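Local coordinates for protein phospho-2-dehydro-3-deoxyheptonate aldolase (PDB 3TQK) that probably catalyses the stereospecific condensation of phosphoenolpyruvate with D-erythrose 4-phosphate, the first step of chorismate biosynthesis, in a metal-binding TIM barrel, at residues Lys11-Ala16 against Asn115-Leu120; Ile67-Lys72 against Glu299-Ala304; His81-Ile86 against Ala340-Arg345; Glu152-Gly157 against Leu176-Gly181. One frame throughout, in Å; residues are numbered along the deposited sequence.

Contact 1. Residues Lys11-Ala16 against Asn115-Leu120; sequences KVLIPA and NINKGL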
loop_
_atom_site.group_PDB
_atom_site.type_symbol
_atom_site.label_atom_id
_atom_site.label_comp_id
_atom_site.label_asym_id
_atom_site.label_seq_id
_atom_site.Cartn_x
_atom_site.Cartn_y
_atom_site.Cartn_z
ATOM N N LYS A 11 7.810 -14.221 16.159
ATOM C CA LYS A 11 9.197 -14.213 16.593
ATOM C C LYS A 11 9.535 -12.836 17.166
ATOM O O LYS A 11 8.863 -11.829 16.858
ATOM C CB LYS A 11 10.108 -14.579 15.428
ATOM C CG LYS A 11 9.750 -15.897 14.729
ATOM C CD LYS A 11 10.739 -16.199 13.611
ATOM C CE LYS A 11 10.499 -17.565 12.981
ATOM N NZ LYS A 11 11.439 -17.843 11.847
ATOM N N VAL A 12 10.567 -12.787 18.002
ATOM C CA VAL A 12 10.949 -11.542 18.668
ATOM C C VAL A 12 11.587 -10.582 17.679
ATOM O O VAL A 12 12.333 -10.989 16.792
ATOM C CB VAL A 12 11.930 -11.808 19.820
ATOM C CG1 VAL A 12 12.428 -10.516 20.417
ATOM C CG2 VAL A 12 11.259 -12.641 20.886
ATOM N N LEU A 13 11.255 -9.307 17.828
ATOM C CA LEU A 13 11.891 -8.204 17.111
ATOM C C LEU A 13 12.525 -7.263 18.146
ATOM O O LEU A 13 11.871 -6.885 19.112
ATOM C CB LEU A 13 10.856 -7.444 16.292
ATOM C CG LEU A 13 11.399 -6.344 15.378
ATOM C CD1 LEU A 13 12.300 -6.916 14.296
ATOM C CD2 LEU A 13 10.249 -5.548 14.749
ATOM N N ILE A 14 13.793 -6.895 17.944
ATOM C CA ILE A 14 14.472 -5.968 18.841
ATOM C C ILE A 14 14.066 -4.537 18.465
ATOM O O ILE A 14 14.200 -4.152 17.299
ATOM C CB ILE A 14 16.018 -6.090 18.759
ATOM C CG1 ILE A 14 16.480 -7.541 18.932
ATOM C CG2 ILE A 14 16.671 -5.252 19.845
ATOM C CD1 ILE A 14 16.023 -8.201 20.222
ATOM N N PRO A 15 13.565 -3.748 19.445
ATOM C CA PRO A 15 13.098 -2.392 19.143
ATOM C C PRO A 15 14.214 -1.457 18.736
ATOM O O PRO A 15 15.367 -1.678 19.100
ATOM C CB PRO A 15 12.444 -1.926 20.440
ATOM C CG PRO A 15 12.876 -2.853 21.487
ATOM C CD PRO A 15 13.301 -4.128 20.841
ATOM N N ALA A 16 13.860 -0.425 17.979
ATOM C CA ALA A 16 14.827 0.521 17.418
ATOM C C ALA A 16 15.664 1.157 18.502
ATOM O O ALA A 16 16.850 1.418 18.295
ATOM C CB ALA A 16 14.111 1.596 16.590
ATOM N N ASN A 115 16.583 -13.431 8.855
ATOM C CA ASN A 115 17.087 -12.848 10.089
ATOM C C ASN A 115 16.882 -11.351 10.029
ATOM O O ASN A 115 17.819 -10.582 9.784
ATOM C CB ASN A 115 18.562 -13.195 10.272
ATOM C CG ASN A 115 19.022 -13.084 11.722
ATOM O OD1 ASN A 115 18.432 -12.359 12.529
ATOM N ND2 ASN A 115 20.087 -13.818 12.056
ATOM N N ILE A 116 15.636 -10.950 10.257
ATOM C CA ILE A 116 15.256 -9.568 10.087
ATOM C C ILE A 116 15.961 -8.690 11.105
ATOM O O ILE A 116 16.360 -7.592 10.778
ATOM C CB ILE A 116 13.720 -9.366 10.119
ATOM C CG1 ILE A 116 13.065 -10.165 8.985
ATOM C CG2 ILE A 116 13.367 -7.881 9.973
ATOM C CD1 ILE A 116 11.550 -10.278 9.068
ATOM N N ASN A 117 16.151 -9.174 12.330
ATOM C CA ASN A 117 16.863 -8.365 13.338
ATOM C C ASN A 117 18.277 -8.035 12.858
ATOM O O ASN A 117 18.715 -6.893 12.942
ATOM C CB ASN A 117 16.885 -9.071 14.686
ATOM C CG ASN A 117 15.530 -9.097 15.347
ATOM O OD1 ASN A 117 15.033 -8.068 15.786
ATOM N ND2 ASN A 117 14.925 -10.283 15.436
ATOM N N LYS A 118 18.967 -9.044 12.323
ATOM C CA LYS A 118 20.307 -8.854 11.767
ATOM C C LYS A 118 20.276 -7.849 10.614
ATOM O O LYS A 118 21.102 -6.939 10.537
ATOM C CB LYS A 118 20.882 -10.186 11.289
ATOM C CG LYS A 118 22.330 -10.110 10.840
ATOM C CD LYS A 118 22.914 -11.504 10.663
ATOM C CE LYS A 118 24.128 -11.479 9.770
ATOM N NZ LYS A 118 24.757 -12.819 9.647
ATOM N N GLY A 119 19.295 -8.016 9.734
ATOM C CA GLY A 119 19.086 -7.120 8.618
ATOM C C GLY A 119 18.971 -5.686 9.066
ATOM O O GLY A 119 19.660 -4.809 8.537
ATOM N N LEU A 120 18.098 -5.445 10.038
ATOM C CA LEU A 120 17.851 -4.091 10.501
ATOM C C LEU A 120 19.107 -3.526 11.120
ATOM O O LEU A 120 19.427 -2.369 10.906
ATOM C CB LEU A 120 16.692 -4.032 11.507
ATOM C CG LEU A 120 15.302 -4.139 10.892
ATOM C CD1 LEU A 120 14.235 -4.492 11.954
ATOM C CD2 LEU A 120 14.973 -2.845 10.171
#
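The irregular backbone of K11-A16 passes the first turn of helix 116-132, with L13 and N117 closest at 6.2 Å between CA atoms. A side-chain amide here imitates a neighbouring strand: the carboxamide of N117 bridges the peptide groups on the two sides of L13, joining the N-terminal extension to an outer helix of the TIM barrel. N117 ND2 donates to V12 O at 3.0 Å, and the acceptor lies in the amide plane. On the other arm, N117 OD1 accepts from I14 N over 2.8 Å, with an almost straight N-H...O angle of 173°. The two bonds fix the rotation of the amide and are consistent with the placing of its O and N. L13 has CG anti to its own N (chi1 -174°), which carries CD1 in beside N117 OD1 and on to L120, whose side chain it meets at about a right angle. Y149 covers both leucines and bonds to I14 O through its hydroxyl. I217 of the second subunit packs on I116 and N117, and a strand of that chain pairs with K11. Apolar contact closes the junction at L13 CD1 and L120 CD1, 3.9 Å apart.

Contact 2. Residues Ile67-Lys72 against Glu299-Ala304; sequences IEYATK and ESNLVA. With MN (manganese (II) ion), chain B.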
loop_
_atom_site.group_PDB
_atom_site.type_symbol
_atom_site.label_atom_id
_atom_site.label_comp_id
_atom_site.label_asym_id
_atom_site.label_seq_id
_atom_site.Cartn_x
_atom_site.Cartn_y
_atom_site.Cartn_z
ATOM N N ILE A 67 30.240 0.003 1.004
ATOM C CA ILE A 67 31.255 0.919 1.518
ATOM C C ILE A 67 32.291 1.240 0.429
ATOM O O ILE A 67 32.600 2.415 0.191
ATOM C CB ILE A 67 31.958 0.343 2.780
ATOM C CG1 ILE A 67 30.998 0.333 3.983
ATOM C CG2 ILE A 67 33.241 1.124 3.102
ATOM C CD1 ILE A 67 30.666 1.700 4.535
ATOM N N GLU A 68 32.815 0.220 -0.249
ATOM C CA GLU A 68 33.764 0.492 -1.330
ATOM C C GLU A 68 33.171 1.395 -2.411
ATOM O O GLU A 68 33.836 2.322 -2.865
ATOM C CB GLU A 68 34.296 -0.788 -1.965
ATOM C CG GLU A 68 35.459 -0.535 -2.927
ATOM C CD GLU A 68 35.975 -1.802 -3.575
ATOM O OE1 GLU A 68 36.402 -1.731 -4.743
ATOM O OE2 GLU A 68 35.948 -2.868 -2.923
ATOM N N TYR A 69 31.930 1.128 -2.816
ATOM C CA TYR A 69 31.225 1.989 -3.776
ATOM C C TYR A 69 31.154 3.425 -3.262
ATOM O O TYR A 69 31.411 4.374 -4.003
ATOM C CB TYR A 69 29.803 1.466 -4.042
ATOM C CG TYR A 69 29.041 2.273 -5.080
ATOM C CD1 TYR A 69 28.241 3.336 -4.704
ATOM C CD2 TYR A 69 29.135 1.972 -6.431
ATOM C CE1 TYR A 69 27.550 4.079 -5.638
ATOM C CE2 TYR A 69 28.457 2.707 -7.378
ATOM C CZ TYR A 69 27.663 3.766 -6.975
ATOM O OH TYR A 69 26.980 4.517 -7.902
ATOM N N ALA A 70 30.808 3.568 -1.985
ATOM C CA ALA A 70 30.619 4.878 -1.365
ATOM C C ALA A 70 31.895 5.690 -1.379
ATOM O O ALA A 70 31.859 6.896 -1.617
ATOM C CB ALA A 70 30.129 4.731 0.045
ATOM N N THR A 71 33.014 5.028 -1.114
ATOM C CA THR A 71 34.321 5.661 -1.163
ATOM C C THR A 71 34.577 6.292 -2.531
ATOM O O THR A 71 34.986 7.449 -2.627
ATOM C CB THR A 71 35.434 4.644 -0.857
ATOM O OG1 THR A 71 35.110 3.949 0.358
ATOM C CG2 THR A 71 36.799 5.343 -0.737
ATOM N N LYS A 72 34.327 5.521 -3.582
ATOM C CA LYS A 72 34.479 6.016 -4.941
ATOM C C LYS A 72 33.536 7.187 -5.196
ATOM O O LYS A 72 33.932 8.177 -5.785
ATOM C CB LYS A 72 34.241 4.899 -5.967
ATOM C CG LYS A 72 35.462 3.987 -6.195
ATOM C CD LYS A 72 35.152 2.842 -7.183
ATOM C CE LYS A 72 36.242 2.694 -8.256
ATOM N NZ LYS A 72 37.609 2.504 -7.687
ATOM N N GLU A 299 20.735 3.957 -11.428
ATOM C CA GLU A 299 21.064 2.682 -10.789
ATOM C C GLU A 299 22.471 2.289 -11.216
ATOM O O GLU A 299 22.733 2.056 -12.394
ATOM C CB GLU A 299 20.017 1.594 -11.105
ATOM C CG GLU A 299 18.766 1.695 -10.211
ATOM C CD GLU A 299 17.761 0.553 -10.398
ATOM O OE1 GLU A 299 17.457 0.170 -11.553
ATOM O OE2 GLU A 299 17.251 0.054 -9.369
ATOM N N SER A 300 23.377 2.263 -10.244
ATOM C CA SER A 300 24.808 2.195 -10.501
ATOM C C SER A 300 25.497 1.265 -9.505
ATOM O O SER A 300 25.087 1.177 -8.349
ATOM C CB SER A 300 25.394 3.610 -10.384
ATOM O OG SER A 300 26.808 3.602 -10.269
ATOM N N ASN A 301 26.551 0.587 -9.945
ATOM C CA ASN A 301 27.320 -0.298 -9.049
ATOM C C ASN A 301 28.779 -0.379 -9.506
ATOM O O ASN A 301 29.183 0.336 -10.418
ATOM C CB ASN A 301 26.674 -1.698 -8.988
ATOM C CG ASN A 301 26.715 -2.325 -7.580
ATOM O OD1 ASN A 301 27.688 -2.176 -6.827
ATOM N ND2 ASN A 301 25.651 -3.046 -7.235
ATOM N N LEU A 302 29.557 -1.246 -8.863
ATOM C CA LEU A 302 30.975 -1.407 -9.175
ATOM C C LEU A 302 31.174 -2.141 -10.496
ATOM O O LEU A 302 31.953 -1.699 -11.344
ATOM C CB LEU A 302 31.684 -2.160 -8.045
ATOM C CG LEU A 302 31.709 -1.438 -6.696
ATOM C CD1 LEU A 302 32.133 -2.382 -5.567
ATOM C CD2 LEU A 302 32.629 -0.220 -6.767
ATOM N N VAL A 303 30.475 -3.264 -10.660
ATOM C CA VAL A 303 30.488 -4.033 -11.915
ATOM C C VAL A 303 29.126 -3.879 -12.592
ATOM O O VAL A 303 28.093 -3.826 -11.916
ATOM C CB VAL A 303 30.802 -5.528 -11.657
ATOM C CG1 VAL A 303 30.773 -6.342 -12.963
ATOM C CG2 VAL A 303 32.146 -5.674 -10.951
ATOM N N ALA A 304 29.129 -3.786 -13.920
ATOM C CA ALA A 304 27.901 -3.550 -14.687
ATOM C C ALA A 304 26.978 -4.780 -14.728
ATOM O O ALA A 304 27.421 -5.917 -14.532
ATOM C CB ALA A 304 28.239 -3.088 -16.116
HETATM MN MN MN B . 15.757 -1.285 -9.057
#
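Y69 points from helix 63-80 of the TIM barrel straight at the S300-L302 backbone, which leaves the C-terminal end of barrel strand 293-299. CG anti to the backbone N (chi1 -177°) carries the phenol out from its helix, so that S300 OG meets the ring at its edge, in plane. Y69 OH and S300 OG share a short hydrogen bond of 2.5 Å. S300 OG also bonds T330 OG1, so this buried hydroxyl has two partners. Farther back along the ring, Y69 CE2 comes within 3.6 Å of N301 CA. L302 approaches the helix by its CD2 branch, which settles over the root of the tyrosine, 4.0 Å from Y69 CA, while the bent chain of K72 crosses it obliquely through CD. N301 OD1 also accepts from L302 N, the next residue, at 2.9 Å, well off the C=O direction. One residue before the tyrosine's partner, E299 points away from the helix into the metal site, which it shares with C58, H266 and D322. Packing and metal ligand thus share one short piece of chain. S265 holds E299 OE1, and E299 OE2 binds the manganese ion at 2.0 Å.

Contact 3. Residues His81-Ile86 against Ala340-Arg345; sequences HKDILI and AVQVRR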
loop_
_atom_site.group_PDB
_atom_site.type_symbol
_atom_site.label_atom_id
_atom_site.label_comp_id
_atom_site.label_asym_id
_atom_site.label_seq_id
_atom_site.Cartn_x
_atom_site.Cartn_y
_atom_site.Cartn_z
ATOM N N HIS A 81 30.235 19.384 -6.841
ATOM C CA HIS A 81 29.327 19.857 -5.791
ATOM C C HIS A 81 28.740 21.264 -6.034
ATOM O O HIS A 81 27.721 21.623 -5.436
ATOM C CB HIS A 81 30.021 19.806 -4.426
ATOM C CG HIS A 81 31.011 20.903 -4.221
ATOM N ND1 HIS A 81 32.325 20.804 -4.626
ATOM C CD2 HIS A 81 30.875 22.136 -3.678
ATOM C CE1 HIS A 81 32.959 21.926 -4.332
ATOM N NE2 HIS A 81 32.103 22.749 -3.752
ATOM N N LYS A 82 29.388 22.056 -6.882
ATOM C CA LYS A 82 28.835 23.354 -7.270
ATOM C C LYS A 82 27.621 23.199 -8.197
ATOM O O LYS A 82 26.776 24.100 -8.265
ATOM C CB LYS A 82 29.893 24.229 -7.948
ATOM C CG LYS A 82 31.072 24.564 -7.039
ATOM C CD LYS A 82 32.078 25.487 -7.722
ATOM C CE LYS A 82 33.523 25.077 -7.425
ATOM N NZ LYS A 82 34.517 25.924 -8.175
ATOM N N ASP A 83 27.543 22.053 -8.885
ATOM C CA ASP A 83 26.521 21.789 -9.903
ATOM C C ASP A 83 25.503 20.723 -9.527
ATOM O O ASP A 83 24.387 20.732 -10.025
ATOM C CB ASP A 83 27.214 21.369 -11.199
ATOM C CG ASP A 83 28.137 22.438 -11.719
ATOM O OD1 ASP A 83 27.719 23.610 -11.668
ATOM O OD2 ASP A 83 29.260 22.123 -12.176
ATOM N N ILE A 84 25.887 19.826 -8.631
ATOM C CA ILE A 84 25.149 18.596 -8.380
ATOM C C ILE A 84 25.151 18.277 -6.894
ATOM O O ILE A 84 26.182 18.407 -6.247
ATOM C CB ILE A 84 25.856 17.441 -9.123
ATOM C CG1 ILE A 84 25.370 17.335 -10.557
ATOM C CG2 ILE A 84 25.615 16.122 -8.466
ATOM C CD1 ILE A 84 26.183 16.293 -11.332
ATOM N N LEU A 85 24.007 17.860 -6.358
ATOM C CA LEU A 85 23.959 17.287 -5.013
ATOM C C LEU A 85 23.856 15.770 -5.160
ATOM O O LEU A 85 22.854 15.263 -5.669
ATOM C CB LEU A 85 22.774 17.823 -4.213
ATOM C CG LEU A 85 22.628 17.281 -2.783
ATOM C CD1 LEU A 85 23.843 17.637 -1.911
ATOM C CD2 LEU A 85 21.340 17.781 -2.128
ATOM N N ILE A 86 24.907 15.061 -4.742
ATOM C CA ILE A 86 24.968 13.609 -4.840
ATOM C C ILE A 86 24.439 13.011 -3.559
ATOM O O ILE A 86 24.885 13.373 -2.462
ATOM C CB ILE A 86 26.401 13.093 -5.097
ATOM C CG1 ILE A 86 26.850 13.469 -6.512
ATOM C CG2 ILE A 86 26.454 11.581 -4.948
ATOM C CD1 ILE A 86 28.318 13.343 -6.748
ATOM N N ALA A 340 25.028 20.190 -18.079
ATOM C CA ALA A 340 23.643 20.629 -18.193
ATOM C C ALA A 340 23.346 21.808 -17.271
ATOM O O ALA A 340 22.711 22.771 -17.691
ATOM C CB ALA A 340 22.694 19.478 -17.881
ATOM N N VAL A 341 23.800 21.723 -16.022
ATOM C CA VAL A 341 23.580 22.785 -15.047
ATOM C C VAL A 341 24.377 24.039 -15.419
ATOM O O VAL A 341 23.850 25.154 -15.355
ATOM C CB VAL A 341 23.934 22.334 -13.613
ATOM C CG1 VAL A 341 23.899 23.520 -12.636
ATOM C CG2 VAL A 341 22.977 21.243 -13.154
ATOM N N GLN A 342 25.628 23.869 -15.833
ATOM C CA GLN A 342 26.445 25.030 -16.213
ATOM C C GLN A 342 25.775 25.852 -17.331
ATOM O O GLN A 342 25.735 27.082 -17.264
ATOM C CB GLN A 342 27.862 24.602 -16.604
ATOM C CG GLN A 342 28.675 24.092 -15.413
ATOM C CD GLN A 342 29.834 23.197 -15.812
ATOM O OE1 GLN A 342 30.296 23.236 -16.942
ATOM N NE2 GLN A 342 30.308 22.389 -14.877
ATOM N N VAL A 343 25.216 25.164 -18.324
ATOM C CA VAL A 343 24.526 25.824 -19.428
ATOM C C VAL A 343 23.193 26.411 -18.970
ATOM O O VAL A 343 22.751 27.454 -19.462
ATOM C CB VAL A 343 24.307 24.853 -20.606
ATOM C CG1 VAL A 343 23.404 25.470 -21.671
ATOM C CG2 VAL A 343 25.647 24.456 -21.219
ATOM N N ARG A 344 22.554 25.742 -18.017
ATOM C CA ARG A 344 21.330 26.261 -17.439
ATOM C C ARG A 344 21.563 27.663 -16.873
ATOM O O ARG A 344 20.732 28.543 -17.062
ATOM C CB ARG A 344 20.807 25.329 -16.346
ATOM C CG ARG A 344 19.512 25.770 -15.742
ATOM C CD ARG A 344 19.181 24.958 -14.524
ATOM N NE ARG A 344 18.217 23.900 -14.795
ATOM C CZ ARG A 344 17.780 23.043 -13.884
ATOM N NH1 ARG A 344 18.233 23.092 -12.638
ATOM N NH2 ARG A 344 16.881 22.120 -14.225
ATOM N N ARG A 345 22.703 27.869 -16.215
ATOM C CA ARG A 345 22.927 29.086 -15.430
ATOM C C ARG A 345 23.204 30.374 -16.216
ATOM O O ARG A 345 24.004 30.403 -17.162
ATOM C CB ARG A 345 24.047 28.875 -14.411
ATOM C CG ARG A 345 23.658 27.925 -13.282
ATOM C CD ARG A 345 24.497 28.163 -12.048
ATOM N NE ARG A 345 24.062 27.335 -10.930
ATOM C CZ ARG A 345 24.706 26.268 -10.469
ATOM N NH1 ARG A 345 25.857 25.867 -11.003
ATOM N NH2 ARG A 345 24.201 25.611 -9.439
#
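In this TIM barrel the end of the last helix, 327-344, packs beside the start of strand 84-89, and D83, just before that strand, collects polar groups from both the helix and the residue that follows it. Q342 NE2 donates to D83 OD2 at 2.9 Å, nearly straight at 171°, yet it meets the oxygen from above the carboxylate plane, and amide and carboxylate planes stand 54° apart. R345 NH1 takes D83 OD1 at 3.0 Å in a salt bridge whose hydrogen bond is weak. The guanidinium also turns its edge to the backbone: R345 NH2 donates to K82 O at 3.2 Å, in the carbonyl plane, with a weaker approach from NH1. An extended chain from CG to NE lets R345 span back from beyond the helix, and its NE forms a second salt bridge with D49, which helps set the guanidinium's rotation. V341 fills in beneath, CG1 against one guanidinium face and CG2 at 3.5 Å from D83 O; it also packs on V51 of the adjoining strand. Helix 327-344 thus packs back on the strands where the barrel begins, as the last helix of an eightfold beta/alpha barrel does.

Contact 4. Residues Glu152-Gly157 against Leu176-Gly181; sequences ELITWG and LSASIG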
loop_
_atom_site.group_PDB
_atom_site.type_symbol
_atom_site.label_atom_id
_atom_site.label_comp_id
_atom_site.label_asym_id
_atom_site.label_seq_id
_atom_site.Cartn_x
_atom_site.Cartn_y
_atom_site.Cartn_z
ATOM N N GLU A 152 16.391 8.970 10.819
ATOM C CA GLU A 152 17.216 10.136 11.147
ATOM C C GLU A 152 18.591 10.106 10.456
ATOM O O GLU A 152 19.367 11.049 10.593
ATOM C CB GLU A 152 17.367 10.291 12.684
ATOM C CG GLU A 152 18.575 9.558 13.364
ATOM C CD GLU A 152 18.357 8.056 13.623
ATOM O OE1 GLU A 152 17.609 7.393 12.872
ATOM O OE2 GLU A 152 18.953 7.533 14.589
ATOM N N LEU A 153 18.891 9.031 9.732
ATOM C CA LEU A 153 20.106 8.936 8.909
ATOM C C LEU A 153 19.796 9.160 7.417
ATOM O O LEU A 153 20.694 9.163 6.579
ATOM C CB LEU A 153 20.738 7.562 9.097
ATOM C CG LEU A 153 21.328 7.291 10.480
ATOM C CD1 LEU A 153 21.509 5.795 10.704
ATOM C CD2 LEU A 153 22.642 8.042 10.662
ATOM N N ILE A 154 18.516 9.370 7.105
ATOM C CA ILE A 154 18.043 9.516 5.726
ATOM C C ILE A 154 17.793 10.995 5.402
ATOM O O ILE A 154 17.069 11.700 6.134
ATOM C CB ILE A 154 16.756 8.718 5.509
ATOM C CG1 ILE A 154 17.046 7.224 5.670
ATOM C CG2 ILE A 154 16.125 9.008 4.134
ATOM C CD1 ILE A 154 18.154 6.711 4.787
ATOM N N THR A 155 18.419 11.437 4.308
ATOM C CA THR A 155 18.278 12.788 3.773
ATOM C C THR A 155 17.056 12.915 2.865
ATOM O O THR A 155 16.343 13.910 2.908
ATOM C CB THR A 155 19.506 13.147 2.954
ATOM O OG1 THR A 155 20.626 13.312 3.836
ATOM C CG2 THR A 155 19.265 14.443 2.128
ATOM N N TRP A 156 16.844 11.898 2.043
ATOM C CA TRP A 156 15.790 11.888 1.048
ATOM C C TRP A 156 15.246 10.479 0.960
ATOM O O TRP A 156 16.014 9.529 0.911
ATOM C CB TRP A 156 16.355 12.267 -0.314
ATOM C CG TRP A 156 15.377 12.213 -1.428
ATOM C CD1 TRP A 156 14.618 13.242 -1.891
ATOM C CD2 TRP A 156 15.069 11.090 -2.246
ATOM N NE1 TRP A 156 13.847 12.825 -2.932
ATOM C CE2 TRP A 156 14.112 11.507 -3.177
ATOM C CE3 TRP A 156 15.501 9.761 -2.274
ATOM C CZ2 TRP A 156 13.578 10.652 -4.126
ATOM C CZ3 TRP A 156 14.975 8.917 -3.221
ATOM C CH2 TRP A 156 14.020 9.362 -4.132
ATOM N N GLY A 157 13.929 10.344 0.930
ATOM C CA GLY A 157 13.310 9.021 0.851
ATOM C C GLY A 157 12.299 8.924 -0.253
ATOM O O GLY A 157 11.890 9.933 -0.800
ATOM N N LEU A 176 7.495 12.059 8.303
ATOM C CA LEU A 176 8.937 11.902 8.175
ATOM C C LEU A 176 9.621 13.257 7.994
ATOM O O LEU A 176 9.038 14.167 7.415
ATOM C CB LEU A 176 9.260 10.984 6.995
ATOM C CG LEU A 176 8.924 9.521 7.269
ATOM C CD1 LEU A 176 9.076 8.715 6.003
ATOM C CD2 LEU A 176 9.806 8.966 8.364
ATOM N N SER A 177 10.850 13.386 8.495
ATOM C CA SER A 177 11.604 14.630 8.369
ATOM C C SER A 177 12.271 14.769 6.993
ATOM O O SER A 177 12.347 15.863 6.446
ATOM C CB SER A 177 12.669 14.729 9.461
ATOM O OG SER A 177 12.089 14.912 10.743
ATOM N N ALA A 178 12.771 13.667 6.456
ATOM C CA ALA A 178 13.398 13.646 5.137
ATOM C C ALA A 178 12.478 14.246 4.076
ATOM O O ALA A 178 11.261 14.225 4.216
ATOM C CB ALA A 178 13.754 12.208 4.753
ATOM N N SER A 179 13.066 14.790 3.021
ATOM C CA SER A 179 12.303 15.069 1.813
ATOM C C SER A 179 11.859 13.724 1.225
ATOM O O SER A 179 12.544 12.717 1.404
ATOM C CB SER A 179 13.152 15.845 0.808
ATOM O OG SER A 179 13.406 17.156 1.265
ATOM N N ILE A 180 10.719 13.712 0.538
ATOM C CA ILE A 180 10.141 12.474 0.033
ATOM C C ILE A 180 9.682 12.624 -1.416
ATOM O O ILE A 180 8.939 13.533 -1.732
ATOM C CB ILE A 180 8.918 12.038 0.855
ATOM C CG1 ILE A 180 9.274 11.849 2.326
ATOM C CG2 ILE A 180 8.320 10.745 0.292
ATOM C CD1 ILE A 180 10.273 10.724 2.566
ATOM N N GLY A 181 10.119 11.719 -2.280
ATOM C CA GLY A 181 9.588 11.607 -3.619
ATOM C C GLY A 181 8.610 10.441 -3.719
ATOM O O GLY A 181 8.811 9.397 -3.086
#
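W156 sets CG anti to its backbone N (chi1 177°), and chi2 of 93° turns the indole so that it lies alongside the next strand, where CD1 is 4.0 Å from S179 CB and NE1 passes near G181 N. On the sheet's other face I180 bends back, CG1 anti to the carbonyl carbon, laying its CD1 3.9 Å from G157 CA. Between them the backbones pair in parallel, W156 opposite S179 and G157 opposite I180. G157 uses both its polar atoms: its N donates to S179 O at 2.8 Å, and its O accepts from G181 N at 2.9 Å. A weak bond from S179 N to T155 O opens the ladder, and I180 CA contributes a CH...O contact to G157 O at 3.2 Å. A178 tucks its methyl under the carbonyls of I154 and T155, and I154 CG2 touches that methyl at 4.0 Å. These are the neighbouring strands of a right-handed beta-alpha-beta crossover through helix 167-173. With no exposed residue among those touching, the backbone bonds satisfy buried peptide groups, while W156 NE1 spends its N-H on H227 NE2 of the following strand, the two rings meeting at a shallow angle.

How the contacts relate
From the N terminus, contact 1 closes first, bringing the extension at 11-16 onto helix 116-132. Before that loop is complete, the chain has already laid down 67-72 and 81-86, whose partners come near the C terminus; contacts 2 and 3 therefore each cross contact 1, and they cross one another. Contact 4 is local, joining consecutive barrel strands, and is nested within the long loops closed by contacts 2 and 3. Contacts 2 and 3 tie late elements back to the first helices and strands of the barrel, 22 Å apart between centres. Contacts 1 and 3 lie on opposite sides of the chain's centre, and contacts 1 and 4 both touch the second subunit.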